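Local structure of CLIP-associating protein 2 (Mus musculus, 3WOZ) at residues V145-L148 and K149-T153; L171-S174 and R175-W179; M209-G212 and A213-K216. The protein contributes to the control of microtubule dynamics and probably binds tubulin or microtubules through TOG domains built of HEAT repeats. All blocks are in the same frame, centred on the assembly; numbering follows the deposited sequence.

Interaction 1 (V145-L148 and K149-T153); sequences VAIL and KYIET
Lys149 O is gripped twice by Thr153, while the N of the same lysine reaches back one turn to Val145. Thr153 N bonds to that oxygen at 3.0 Å and Thr153 OG1 at 2.9 Å, the two arriving on opposite faces of the carbonyl plane. Lys149 N meets Val145 O at 2.8 Å with an N-H...O angle of 169°, a nearly straight bond. The aliphatic part of the lysine then lies alongside Val145: with CG anti to the carbonyl carbon (chi1 -80°) and the chain extended beyond it, CD comes within 4.1 Å of Val145 CG1. The same i to i+4 pattern recurs between Tyr150 N and Ala146 O, and between Glu152 N and Leu148 O at 2.9 Å. These bonds belong to helix 141-155, one of the antiparallel helices of the HEAT-repeat TOG domain, and its faces divide the neighbours: Ile147 and Tyr150 pack on helices 85-96 and 121-133, Leu148 on Ala191 and Val195 of helix 186-202. Within the apolar surface, Ile147 and Ile151 run side by side, pointing the same way, with Ile147 CG2 4.0 Å from Ile151 CD1. An alanine in place of Ile151 is likely to leave Ile147 CG2 without this neighbour and open a gap against Leu128 of helix 121-133. Beside helix 186-202, Glu152 OE2 forms a salt bridge with Lys156 NZ, and Glu152 OE1 a weak hydrogen bond with Ser194.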
ATOM      1  N   VAL A 145      -5.543  -9.637  -4.096  1.00 43.30           N
ATOM      2  CA  VAL A 145      -6.811  -9.074  -3.634  1.00 42.38           C
ATOM      3  C   VAL A 145      -6.591  -7.710  -2.963  1.00 41.61           C
ATOM      4  O   VAL A 145      -7.267  -6.736  -3.283  1.00 41.67           O
ATOM      5  CB  VAL A 145      -7.542 -10.057  -2.663  1.00 42.65           C
ATOM      6  CG1 VAL A 145      -8.704  -9.377  -1.947  1.00 41.79           C
ATOM      7  CG2 VAL A 145      -8.036 -11.295  -3.419  1.00 42.85           C
ATOM      8  N   ALA A 146      -5.633  -7.658  -2.044  1.00 40.83           N
ATOM      9  CA  ALA A 146      -5.320  -6.437  -1.301  1.00 40.29           C
ATOM     10  C   ALA A 146      -4.828  -5.303  -2.213  1.00 39.83           C
ATOM     11  O   ALA A 146      -5.280  -4.163  -2.087  1.00 39.56           O
ATOM     12  CB  ALA A 146      -4.305  -6.733  -0.203  1.00 39.86           C
ATOM     13  N   ILE A 147      -3.916  -5.626  -3.128  1.00 39.54           N
ATOM     14  CA  ILE A 147      -3.451  -4.658  -4.134  1.00 39.45           C
ATOM     15  C   ILE A 147      -4.619  -4.111  -4.944  1.00 39.25           C
ATOM     16  O   ILE A 147      -4.748  -2.898  -5.098  1.00 39.23           O
ATOM     17  CB  ILE A 147      -2.407  -5.266  -5.100  1.00 39.35           C
ATOM     18  CG1 ILE A 147      -1.100  -5.552  -4.369  1.00 39.45           C
ATOM     19  CG2 ILE A 147      -2.153  -4.332  -6.296  1.00 39.52           C
ATOM     20  CD1 ILE A 147      -0.284  -6.669  -5.006  1.00 39.87           C
ATOM     21  N   LEU A 148      -5.470  -5.009  -5.441  1.00 39.30           N
ATOM     22  CA  LEU A 148      -6.612  -4.634  -6.280  1.00 39.33           C
ATOM     23  C   LEU A 148      -7.655  -3.796  -5.539  1.00 39.55           C
ATOM     24  O   LEU A 148      -8.126  -2.777  -6.058  1.00 39.41           O
ATOM     25  CB  LEU A 148      -7.260  -5.874  -6.912  1.00 39.34           C
ATOM     26  CG  LEU A 148      -6.415  -6.682  -7.911  1.00 39.80           C
ATOM     27  CD1 LEU A 148      -7.010  -8.079  -8.126  1.00 39.33           C
ATOM     28  CD2 LEU A 148      -6.219  -5.941  -9.251  1.00 38.95           C
ATOM     29  N   LYS A 149      -8.014  -4.213  -4.326  1.00 39.84           N
ATOM     30  CA  LYS A 149      -8.962  -3.437  -3.520  1.00 40.36           C
ATOM     31  C   LYS A 149      -8.456  -2.013  -3.284  1.00 40.03           C
ATOM     32  O   LYS A 149      -9.229  -1.056  -3.338  1.00 40.18           O
ATOM     33  CB  LYS A 149      -9.251  -4.124  -2.185  1.00 40.68           C
ATOM     34  CG  LYS A 149     -10.251  -5.263  -2.276  1.00 42.44           C
ATOM     35  CD  LYS A 149     -10.525  -5.834  -0.894  1.00 45.73           C
ATOM     36  CE  LYS A 149     -11.725  -6.771  -0.882  1.00 46.60           C
ATOM     37  NZ  LYS A 149     -11.756  -7.530   0.406  1.00 48.28           N
ATOM     38  N   TYR A 150      -7.156  -1.883  -3.041  1.00 39.97           N
ATOM     39  CA  TYR A 150      -6.550  -0.577  -2.814  1.00 40.15           C
ATOM     40  C   TYR A 150      -6.588   0.281  -4.085  1.00 40.53           C
ATOM     41  O   TYR A 150      -6.988   1.449  -4.027  1.00 40.25           O
ATOM     42  CB  TYR A 150      -5.125  -0.730  -2.282  1.00 39.70           C
ATOM     43  CG  TYR A 150      -4.531   0.539  -1.705  1.00 39.07           C
ATOM     44  CD1 TYR A 150      -4.029   1.544  -2.539  1.00 38.31           C
ATOM     45  CD2 TYR A 150      -4.456   0.731  -0.329  1.00 37.24           C
ATOM     46  CE1 TYR A 150      -3.476   2.709  -2.012  1.00 37.31           C
ATOM     47  CE2 TYR A 150      -3.898   1.888   0.204  1.00 36.69           C
ATOM     48  CZ  TYR A 150      -3.415   2.873  -0.644  1.00 36.60           C
ATOM     49  OH  TYR A 150      -2.859   4.017  -0.119  1.00 35.96           O
ATOM     50  N   ILE A 151      -6.192  -0.299  -5.222  1.00 41.23           N
ATOM     51  CA  ILE A 151      -6.322   0.380  -6.525  1.00 42.11           C
ATOM     52  C   ILE A 151      -7.733   0.913  -6.678  1.00 42.24           C
ATOM     53  O   ILE A 151      -7.926   2.101  -6.907  1.00 42.11           O
ATOM     54  CB  ILE A 151      -6.081  -0.553  -7.753  1.00 42.15           C
ATOM     55  CG1 ILE A 151      -4.881  -1.489  -7.567  1.00 42.74           C
ATOM     56  CG2 ILE A 151      -6.000   0.268  -9.055  1.00 42.49           C
ATOM     57  CD1 ILE A 151      -3.537  -0.870  -7.738  1.00 42.98           C
ATOM     58  N   GLU A 152      -8.711   0.017  -6.546  1.00 43.09           N
ATOM     59  CA  GLU A 152     -10.113   0.371  -6.726  1.00 44.01           C
ATOM     60  C   GLU A 152     -10.514   1.569  -5.867  1.00 44.02           C
ATOM     61  O   GLU A 152     -11.151   2.495  -6.362  1.00 44.33           O
ATOM     62  CB  GLU A 152     -11.033  -0.816  -6.432  1.00 44.27           C
ATOM     63  CG  GLU A 152     -12.336  -0.748  -7.226  1.00 46.68           C
ATOM     64  CD  GLU A 152     -13.564  -1.128  -6.427  1.00 50.13           C
ATOM     65  OE1 GLU A 152     -13.477  -2.023  -5.556  1.00 51.58           O
ATOM     66  OE2 GLU A 152     -14.634  -0.531  -6.690  1.00 52.12           O
ATOM     67  N   THR A 153     -10.134   1.550  -4.590  1.00 44.13           N
ATOM     68  CA  THR A 153     -10.477   2.644  -3.672  1.00 44.14           C
ATOM     69  C   THR A 153      -9.748   3.940  -4.048  1.00 44.47           C
ATOM     70  O   THR A 153     -10.319   5.027  -3.963  1.00 44.49           O
ATOM     71  CB  THR A 153     -10.196   2.260  -2.206  1.00 44.07           C
ATOM     72  OG1 THR A 153     -10.751   0.967  -1.938  1.00 43.17           O
ATOM     73  CG2 THR A 153     -10.807   3.271  -1.246  1.00 43.91           C
TER

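Interaction 2 (L171-S174 and R175-W179); sequences LAVS and RVITW
A single helix, 167-179, carries this contact within the HEAT-repeat TOG domain, and the evidence is that Val176 N bonds to Ala172 O at 3.2 Å, the i to i+4 spacing of a helix. One apolar pair follows the same spacing: the side chains of Val173 and Ile177 cross at a slant, and Val173 CG1 comes to 3.9 Å from Ile177 CD1. Ile177 also meets Leu196 of helix 186-202 and Phe218 and Ala222 of helix 216-226, whereas Ala172 faces Met129 and Val133 of helix 121-133; the helix is therefore sandwiched between earlier and later parts of the array. Ser174 OG turns back to bond with Arg170 O, which satisfies the hydroxyl within the helix. On another side Arg175 CG rests 3.6 Å from Leu171 O, and the arginine bends at chi3 (63°), which brings NH1 to the edge of the Trp179 ring, in its plane. The same ring makes a cation-pi contact with Lys144. Arg175 O lies 3.2 Å above one face of the indole of Trp179, offset toward its rim, and accepts both Trp179 N and, at 2.8 Å, Thr178 OG1, which stands above the carbonyl plane.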
ATOM      1  N   LEU A 171       1.391  -2.412 -18.863  1.00 60.88           N
ATOM      2  CA  LEU A 171       1.909  -3.682 -18.352  1.00 61.09           C
ATOM      3  C   LEU A 171       1.123  -4.163 -17.124  1.00 61.07           C
ATOM      4  O   LEU A 171       0.963  -5.367 -16.918  1.00 61.17           O
ATOM      5  CB  LEU A 171       3.400  -3.537 -18.011  1.00 61.08           C
ATOM      6  CG  LEU A 171       4.256  -4.722 -17.541  1.00 61.64           C
ATOM      7  CD1 LEU A 171       4.502  -5.735 -18.653  1.00 62.23           C
ATOM      8  CD2 LEU A 171       5.582  -4.219 -16.985  1.00 61.98           C
ATOM      9  N   ALA A 172       0.634  -3.216 -16.325  1.00 61.04           N
ATOM     10  CA  ALA A 172      -0.124  -3.531 -15.111  1.00 60.87           C
ATOM     11  C   ALA A 172      -1.558  -3.939 -15.419  1.00 60.85           C
ATOM     12  O   ALA A 172      -2.053  -4.931 -14.878  1.00 60.68           O
ATOM     13  CB  ALA A 172      -0.098  -2.361 -14.151  1.00 60.89           C
ATOM     14  N   VAL A 173      -2.217  -3.174 -16.290  1.00 60.81           N
ATOM     15  CA  VAL A 173      -3.595  -3.463 -16.691  1.00 60.98           C
ATOM     16  C   VAL A 173      -3.710  -4.834 -17.374  1.00 61.22           C
ATOM     17  O   VAL A 173      -4.707  -5.534 -17.187  1.00 61.24           O
ATOM     18  CB  VAL A 173      -4.198  -2.330 -17.565  1.00 60.89           C
ATOM     19  CG1 VAL A 173      -5.538  -2.739 -18.159  1.00 60.55           C
ATOM     20  CG2 VAL A 173      -4.367  -1.060 -16.744  1.00 61.07           C
ATOM     21  N   SER A 174      -2.683  -5.208 -18.141  1.00 61.37           N
ATOM     22  CA  SER A 174      -2.596  -6.532 -18.773  1.00 61.65           C
ATOM     23  C   SER A 174      -2.705  -7.658 -17.750  1.00 61.63           C
ATOM     24  O   SER A 174      -3.482  -8.593 -17.928  1.00 61.64           O
ATOM     25  CB  SER A 174      -1.280  -6.683 -19.542  1.00 61.56           C
ATOM     26  OG  SER A 174      -1.164  -5.711 -20.560  1.00 62.15           O
ATOM     27  N   ARG A 175      -1.912  -7.557 -16.686  1.00 61.86           N
ATOM     28  CA  ARG A 175      -1.925  -8.536 -15.599  1.00 62.21           C
ATOM     29  C   ARG A 175      -3.296  -8.635 -14.941  1.00 62.06           C
ATOM     30  O   ARG A 175      -3.764  -9.737 -14.645  1.00 62.31           O
ATOM     31  CB  ARG A 175      -0.861  -8.201 -14.555  1.00 62.34           C
ATOM     32  CG  ARG A 175       0.561  -8.397 -15.050  1.00 63.49           C
ATOM     33  CD  ARG A 175       1.569  -8.368 -13.908  1.00 65.46           C
ATOM     34  NE  ARG A 175       1.369  -9.461 -12.954  1.00 66.22           N
ATOM     35  CZ  ARG A 175       2.311  -9.932 -12.140  1.00 66.78           C
ATOM     36  NH1 ARG A 175       2.032 -10.926 -11.305  1.00 67.11           N
ATOM     37  NH2 ARG A 175       3.535  -9.417 -12.160  1.00 67.37           N
ATOM     38  N   VAL A 176      -3.936  -7.482 -14.742  1.00 61.76           N
ATOM     39  CA  VAL A 176      -5.254  -7.403 -14.116  1.00 61.51           C
ATOM     40  C   VAL A 176      -6.318  -8.112 -14.962  1.00 61.65           C
ATOM     41  O   VAL A 176      -7.153  -8.844 -14.418  1.00 61.50           O
ATOM     42  CB  VAL A 176      -5.664  -5.930 -13.800  1.00 61.35           C
ATOM     43  CG1 VAL A 176      -7.047  -5.862 -13.175  1.00 60.91           C
ATOM     44  CG2 VAL A 176      -4.652  -5.277 -12.869  1.00 61.19           C
ATOM     45  N   ILE A 177      -6.269  -7.902 -16.283  1.00 61.70           N
ATOM     46  CA  ILE A 177      -7.195  -8.538 -17.236  1.00 61.74           C
ATOM     47  C   ILE A 177      -7.281 -10.051 -17.018  1.00 61.73           C
ATOM     48  O   ILE A 177      -8.376 -10.613 -16.928  1.00 61.50           O
ATOM     49  CB  ILE A 177      -6.791  -8.288 -18.731  1.00 61.89           C
ATOM     50  CG1 ILE A 177      -6.429  -6.818 -19.001  1.00 62.09           C
ATOM     51  CG2 ILE A 177      -7.884  -8.794 -19.693  1.00 61.71           C
ATOM     52  CD1 ILE A 177      -7.607  -5.857 -19.146  1.00 61.95           C
ATOM     53  N   THR A 178      -6.119 -10.697 -16.937  1.00 61.90           N
ATOM     54  CA  THR A 178      -6.045 -12.149 -16.782  1.00 62.31           C
ATOM     55  C   THR A 178      -6.480 -12.596 -15.389  1.00 62.43           C
ATOM     56  O   THR A 178      -7.151 -13.622 -15.246  1.00 62.46           O
ATOM     57  CB  THR A 178      -4.640 -12.693 -17.101  1.00 62.26           C
ATOM     58  OG1 THR A 178      -3.655 -11.923 -16.403  1.00 62.59           O
ATOM     59  CG2 THR A 178      -4.369 -12.613 -18.599  1.00 62.66           C
ATOM     60  N   TRP A 179      -6.109 -11.815 -14.374  1.00 62.67           N
ATOM     61  CA  TRP A 179      -6.538 -12.062 -12.997  1.00 62.75           C
ATOM     62  C   TRP A 179      -8.064 -12.013 -12.869  1.00 63.15           C
ATOM     63  O   TRP A 179      -8.632 -12.490 -11.884  1.00 63.35           O
ATOM     64  CB  TRP A 179      -5.889 -11.060 -12.030  1.00 62.58           C
ATOM     65  CG  TRP A 179      -4.388 -11.192 -11.881  1.00 62.12           C
ATOM     66  CD1 TRP A 179      -3.596 -12.191 -12.374  1.00 62.20           C
ATOM     67  CD2 TRP A 179      -3.515 -10.308 -11.162  1.00 61.78           C
ATOM     68  NE1 TRP A 179      -2.284 -11.976 -12.020  1.00 61.73           N
ATOM     69  CE2 TRP A 179      -2.206 -10.829 -11.277  1.00 61.43           C
ATOM     70  CE3 TRP A 179      -3.710  -9.125 -10.434  1.00 62.04           C
ATOM     71  CZ2 TRP A 179      -1.097 -10.207 -10.693  1.00 61.09           C
ATOM     72  CZ3 TRP A 179      -2.603  -8.504  -9.856  1.00 61.10           C
ATOM     73  CH2 TRP A 179      -1.314  -9.050  -9.989  1.00 61.01           C
TER

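Interaction 3 (M209-G212 and A213-K216); sequences MLLG and ALPK
This is a helix-end contact: the last turn of helix 204-212 meets the short linker that leads to helix 216-226, near the C-terminal edge of the chain. Ala213 is the first residue to leave helical backbone angles, and its N is shared, bonding to Met209 O at 3.2 Å and weakly to Leu210 O at 3.1 Å. Leu214 N then bonds to Leu211 O at 3.0 Å, a three-residue spacing in place of four, with the donor standing 62° out of the carbonyl plane. Beyond this point Leu214 adopts an extended backbone and Pro215 takes the N-cap position of the next helix. The side chain of Leu214 folds back over the turn it has just left. Its CG, anti to the carbonyl carbon (chi1 -64°), sits 3.4 Å from Leu210 O, and its CD1 reaches Leu210 CD1 at 3.8 Å, the two chains crossing at an angle; Leu211 CD2 adds a looser touch to the same methyl. Leu214 also meets Arg170 and Ser174 of helix 167-179. The carbonyls of Met209, Leu210 and Leu211 thus keep N-H partners as the helix ends, Leu210 O only weakly, while Leu214 packs on Leu210, which probably fixes where the chain turns off.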
HETATM    1  N   MSE A 209      -7.576   4.042 -25.202  1.00 72.17           N
HETATM    2  CA  MSE A 209      -6.266   4.086 -25.844  1.00 72.95           C
HETATM    3  C   MSE A 209      -5.379   2.949 -25.328  1.00 72.80           C
HETATM    4  O   MSE A 209      -4.665   2.304 -26.101  1.00 72.83           O
HETATM    5  CB  MSE A 209      -5.607   5.439 -25.567  1.00 73.38           C
HETATM    6  CG  MSE A 209      -4.957   6.099 -26.773  1.00 75.91           C
HETATM    7 SE   MSE A 209      -4.437   7.949 -26.390  1.00 82.46          SE
HETATM    8  CE  MSE A 209      -2.822   7.599 -25.353  1.00 80.42           C
ATOM      9  N   LEU A 210      -5.442   2.719 -24.014  1.00 72.68           N
ATOM     10  CA  LEU A 210      -4.737   1.625 -23.336  1.00 72.48           C
ATOM     11  C   LEU A 210      -5.113   0.267 -23.941  1.00 72.41           C
ATOM     12  O   LEU A 210      -4.239  -0.502 -24.337  1.00 72.27           O
ATOM     13  CB  LEU A 210      -5.068   1.657 -21.833  1.00 72.50           C
ATOM     14  CG  LEU A 210      -4.346   0.885 -20.709  1.00 72.32           C
ATOM     15  CD1 LEU A 210      -4.181  -0.610 -20.988  1.00 72.22           C
ATOM     16  CD2 LEU A 210      -3.008   1.507 -20.339  1.00 72.56           C
ATOM     17  N   LEU A 211      -6.416  -0.009 -24.010  1.00 72.54           N
ATOM     18  CA  LEU A 211      -6.938  -1.254 -24.582  1.00 72.84           C
ATOM     19  C   LEU A 211      -6.507  -1.450 -26.033  1.00 73.07           C
ATOM     20  O   LEU A 211      -6.153  -2.560 -26.433  1.00 73.11           O
ATOM     21  CB  LEU A 211      -8.468  -1.294 -24.495  1.00 72.83           C
ATOM     22  CG  LEU A 211      -9.155  -1.371 -23.129  1.00 72.68           C
ATOM     23  CD1 LEU A 211     -10.649  -1.128 -23.286  1.00 72.80           C
ATOM     24  CD2 LEU A 211      -8.898  -2.707 -22.451  1.00 72.75           C
ATOM     25  N   GLY A 212      -6.538  -0.364 -26.807  1.00 73.37           N
ATOM     26  CA  GLY A 212      -6.134  -0.379 -28.212  1.00 73.77           C
ATOM     27  C   GLY A 212      -4.696  -0.822 -28.414  1.00 74.12           C
ATOM     28  O   GLY A 212      -4.378  -1.479 -29.409  1.00 74.10           O
ATOM     29  N   ALA A 213      -3.836  -0.472 -27.460  1.00 74.45           N
ATOM     30  CA  ALA A 213      -2.419  -0.828 -27.506  1.00 74.92           C
ATOM     31  C   ALA A 213      -2.121  -2.192 -26.868  1.00 75.37           C
ATOM     32  O   ALA A 213      -0.964  -2.513 -26.571  1.00 75.33           O
ATOM     33  CB  ALA A 213      -1.583   0.267 -26.861  1.00 74.83           C
ATOM     34  N   LEU A 214      -3.173  -2.989 -26.669  1.00 75.95           N
ATOM     35  CA  LEU A 214      -3.052  -4.354 -26.153  1.00 76.58           C
ATOM     36  C   LEU A 214      -3.467  -5.372 -27.218  1.00 77.13           C
ATOM     37  O   LEU A 214      -4.281  -5.051 -28.091  1.00 77.11           O
ATOM     38  CB  LEU A 214      -3.927  -4.542 -24.907  1.00 76.47           C
ATOM     39  CG  LEU A 214      -3.645  -3.741 -23.633  1.00 76.34           C
ATOM     40  CD1 LEU A 214      -4.741  -4.003 -22.610  1.00 76.08           C
ATOM     41  CD2 LEU A 214      -2.277  -4.070 -23.057  1.00 75.97           C
ATOM     42  N   PRO A 215      -2.914  -6.605 -27.152  1.00 77.71           N
ATOM     43  CA  PRO A 215      -3.309  -7.674 -28.075  1.00 78.28           C
ATOM     44  C   PRO A 215      -4.795  -8.030 -27.988  1.00 78.92           C
ATOM     45  O   PRO A 215      -5.452  -7.728 -26.986  1.00 78.98           O
ATOM     46  CB  PRO A 215      -2.449  -8.859 -27.625  1.00 78.23           C
ATOM     47  CG  PRO A 215      -1.252  -8.233 -27.015  1.00 77.89           C
ATOM     48  CD  PRO A 215      -1.770  -7.014 -26.315  1.00 77.73           C
ATOM     49  N   LYS A 216      -5.303  -8.675 -29.038  1.00 79.66           N
ATOM     50  CA  LYS A 216      -6.725  -9.026 -29.169  1.00 80.34           C
ATOM     51  C   LYS A 216      -7.268  -9.869 -28.009  1.00 80.78           C
ATOM     52  O   LYS A 216      -8.483  -9.948 -27.805  1.00 80.76           O
ATOM     53  CB  LYS A 216      -6.970  -9.749 -30.498  1.00 80.29           C
ATOM     54  CG  LYS A 216      -6.710  -8.898 -31.733  1.00 80.58           C
ATOM     55  CD  LYS A 216      -6.557  -9.759 -32.983  1.00 80.70           C
ATOM     56  CE  LYS A 216      -6.426  -8.910 -34.244  1.00 80.84           C
ATOM     57  NZ  LYS A 216      -5.226  -8.025 -34.231  1.00 80.89           N
TER

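Followed from the N terminus, the three contacts come in series: none nests in or crosses another, and none closes a long loop, since each joins two adjoining segments. Interactions 1 and 2 lie inside helices 141-155 and 167-179, consecutive in the chain, and touch where Leu148 CD2 meets Val176 CG2 at 4.0 Å and Leu148 CD1 meets Trp179 CE3 at 4.2 Å. Interaction 3, at the turn joining helices 204-212 and 216-226, packs against interaction 2 through Val173 CG1 and Leu210 CD1, 3.8 Å apart. Interactions 1 and 3 do not touch, their nearest atoms being about 12 Å apart; interaction 2, which touches both, lies between them.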